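PDB 6O38: acinetobacter secreted protease CpaA from Acinetobacter nosocomialis M2, which is a secreted zinc metalloprotease that probably cleaves glycoproteins and is bound by a dedicated chaperone for type II secretion. Local coordinates for residues G139-V144 with E172-Y177. Numbering follows the deposited sequence.
Sequences GTTVQV and EYWFKY
Gln143 lies across the indole of Trp174, a non-hydrogen-bonded pair in two antiparallel strands. Its CB sits over the centre of the six-membered ring, 3.6 Å from the centroid and 10° off the normal, a clear CH-pi contact. CG, anti to the backbone N (chi1 166°), carries the extended chain onward over CE2 and NE1 of Trp174. Gln143 CD then comes 3.4 Å from Trp174 CZ2, with the amide turned 38° from the ring plane. At the tip, OE1 stays near CZ2, while Gln143 NE2 reaches Glu172 OE2 at 2.6 Å, a weak, bent bond. Glu172 OE2 also accepts the N-H of Trp174 NE1 in the indole plane through its anti lone pair, a nearly straight bond of 2.9 Å that helps to set the rotation of the indole. Thr141 CG2 meets the indole edge at Trp174 CE3, 3.8 Å away.

On the other face of the sheet, Val144 CG2 touches the edge of the Phe175 ring at CD2, 4.0 Å off. Paired backbone bonds join Val142 to Phe175 and Val144 to Tyr173; beyond them, Tyr177 N bonds to Thr140 O and Gly139 N to Tyr177 O.

Strand 141-146 runs between strands 116-121 and 172-178 in a StcE-type beta-sandwich domain. On the side of the sheet that carries Tyr173 and Phe175, Phe165 meets both rings edge-to-face and Ile154 touches both side chains; Met116 packs against Trp174, and strand 183-195 flanks 172-178 on its far side.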
# COMPACT_ATOMS: atom_id res chain seq x y z
N GLY A 139 -10.13 -17.08 9.81
CA GLY A 139 -10.61 -15.73 10.03
C GLY A 139 -10.93 -15.40 11.47
O GLY A 139 -11.30 -14.25 11.76
N THR A 140 -10.83 -16.37 12.38
CA THR A 140 -11.10 -16.12 13.79
C THR A 140 -10.18 -15.04 14.33
O THR A 140 -8.95 -15.14 14.22
CB THR A 140 -10.94 -17.41 14.60
OG1 THR A 140 -11.81 -18.42 14.08
CG2 THR A 140 -11.27 -17.16 16.06
N THR A 141 -10.77 -14.00 14.91
CA THR A 141 -10.04 -12.87 15.46
C THR A 141 -10.17 -12.90 16.98
O THR A 141 -11.27 -13.07 17.51
CB THR A 141 -10.57 -11.55 14.91
OG1 THR A 141 -10.46 -11.55 13.48
CG2 THR A 141 -9.77 -10.38 15.47
N VAL A 142 -9.04 -12.75 17.67
CA VAL A 142 -9.00 -12.80 19.12
C VAL A 142 -8.29 -11.56 19.64
O VAL A 142 -7.26 -11.14 19.10
CB VAL A 142 -8.28 -14.08 19.62
CG1 VAL A 142 -8.10 -14.05 21.13
CG2 VAL A 142 -9.05 -15.31 19.20
N GLN A 143 -8.85 -10.96 20.69
CA GLN A 143 -8.23 -9.84 21.39
C GLN A 143 -7.65 -10.35 22.70
O GLN A 143 -8.40 -10.82 23.57
CB GLN A 143 -9.23 -8.72 21.64
CG GLN A 143 -8.75 -7.68 22.64
CD GLN A 143 -9.82 -6.67 23.01
OE1 GLN A 143 -10.98 -7.02 23.21
NE2 GLN A 143 -9.43 -5.40 23.09
N VAL A 144 -6.34 -10.26 22.85
CA VAL A 144 -5.65 -10.69 24.06
C VAL A 144 -5.34 -9.45 24.88
O VAL A 144 -4.60 -8.56 24.44
CB VAL A 144 -4.37 -11.48 23.73
CG1 VAL A 144 -3.78 -12.08 25.00
CG2 VAL A 144 -4.67 -12.56 22.71
N GLU A 172 -2.54 -5.02 24.89
CA GLU A 172 -3.67 -5.38 24.03
C GLU A 172 -3.13 -5.83 22.68
O GLU A 172 -2.52 -5.03 21.96
CB GLU A 172 -4.63 -4.20 23.87
CG GLU A 172 -5.82 -4.48 22.96
CD GLU A 172 -6.88 -3.40 23.05
OE1 GLU A 172 -6.73 -2.49 23.89
OE2 GLU A 172 -7.86 -3.47 22.29
N TYR A 173 -3.36 -7.10 22.34
CA TYR A 173 -2.93 -7.67 21.07
C TYR A 173 -4.13 -8.29 20.37
O TYR A 173 -4.91 -9.02 21.00
CB TYR A 173 -1.84 -8.72 21.26
CG TYR A 173 -0.64 -8.24 22.05
CD1 TYR A 173 -0.04 -7.02 21.78
CD2 TYR A 173 -0.10 -9.02 23.06
CE1 TYR A 173 1.05 -6.58 22.50
CE2 TYR A 173 1.00 -8.59 23.79
CZ TYR A 173 1.57 -7.37 23.50
OH TYR A 173 2.66 -6.94 24.22
N TRP A 174 -4.29 -8.01 19.08
CA TRP A 174 -5.32 -8.61 18.26
C TRP A 174 -4.68 -9.54 17.24
O TRP A 174 -3.76 -9.14 16.51
CB TRP A 174 -6.15 -7.54 17.54
CG TRP A 174 -7.03 -6.73 18.45
CD1 TRP A 174 -6.62 -5.79 19.36
CD2 TRP A 174 -8.46 -6.77 18.52
NE1 TRP A 174 -7.71 -5.25 20.00
CE2 TRP A 174 -8.85 -5.83 19.50
CE3 TRP A 174 -9.44 -7.50 17.86
CZ2 TRP A 174 -10.19 -5.62 19.84
CZ3 TRP A 174 -10.77 -7.29 18.19
CH2 TRP A 174 -11.13 -6.35 19.17
N PHE A 175 -5.16 -10.79 17.19
CA PHE A 175 -4.65 -11.79 16.26
C PHE A 175 -5.79 -12.32 15.40
O PHE A 175 -6.94 -12.41 15.84
CB PHE A 175 -4.01 -12.97 17.00
CG PHE A 175 -2.77 -12.60 17.78
CD1 PHE A 175 -1.53 -12.59 17.16
CD2 PHE A 175 -2.85 -12.29 19.12
CE1 PHE A 175 -0.40 -12.26 17.88
CE2 PHE A 175 -1.72 -11.96 19.84
CZ PHE A 175 -0.49 -11.95 19.22
N LYS A 176 -5.46 -12.66 14.16
CA LYS A 176 -6.38 -13.35 13.26
C LYS A 176 -5.69 -14.60 12.72
O LYS A 176 -4.54 -14.54 12.29
CB LYS A 176 -6.82 -12.44 12.10
CG LYS A 176 -7.90 -13.05 11.23
CD LYS A 176 -8.62 -11.99 10.41
CE LYS A 176 -7.73 -11.41 9.33
NZ LYS A 176 -8.48 -10.52 8.40
N TYR A 177 -6.41 -15.72 12.75
CA TYR A 177 -5.85 -17.00 12.35
C TYR A 177 -6.00 -17.20 10.85
O TYR A 177 -7.10 -17.05 10.31
CB TYR A 177 -6.52 -18.14 13.11
CG TYR A 177 -5.89 -19.50 12.88
CD1 TYR A 177 -4.73 -19.86 13.55
CD2 TYR A 177 -6.46 -20.41 12.00
CE1 TYR A 177 -4.15 -21.10 13.34
CE2 TYR A 177 -5.88 -21.65 11.79
CZ TYR A 177 -4.73 -21.99 12.46
OH TYR A 177 -4.15 -23.22 12.25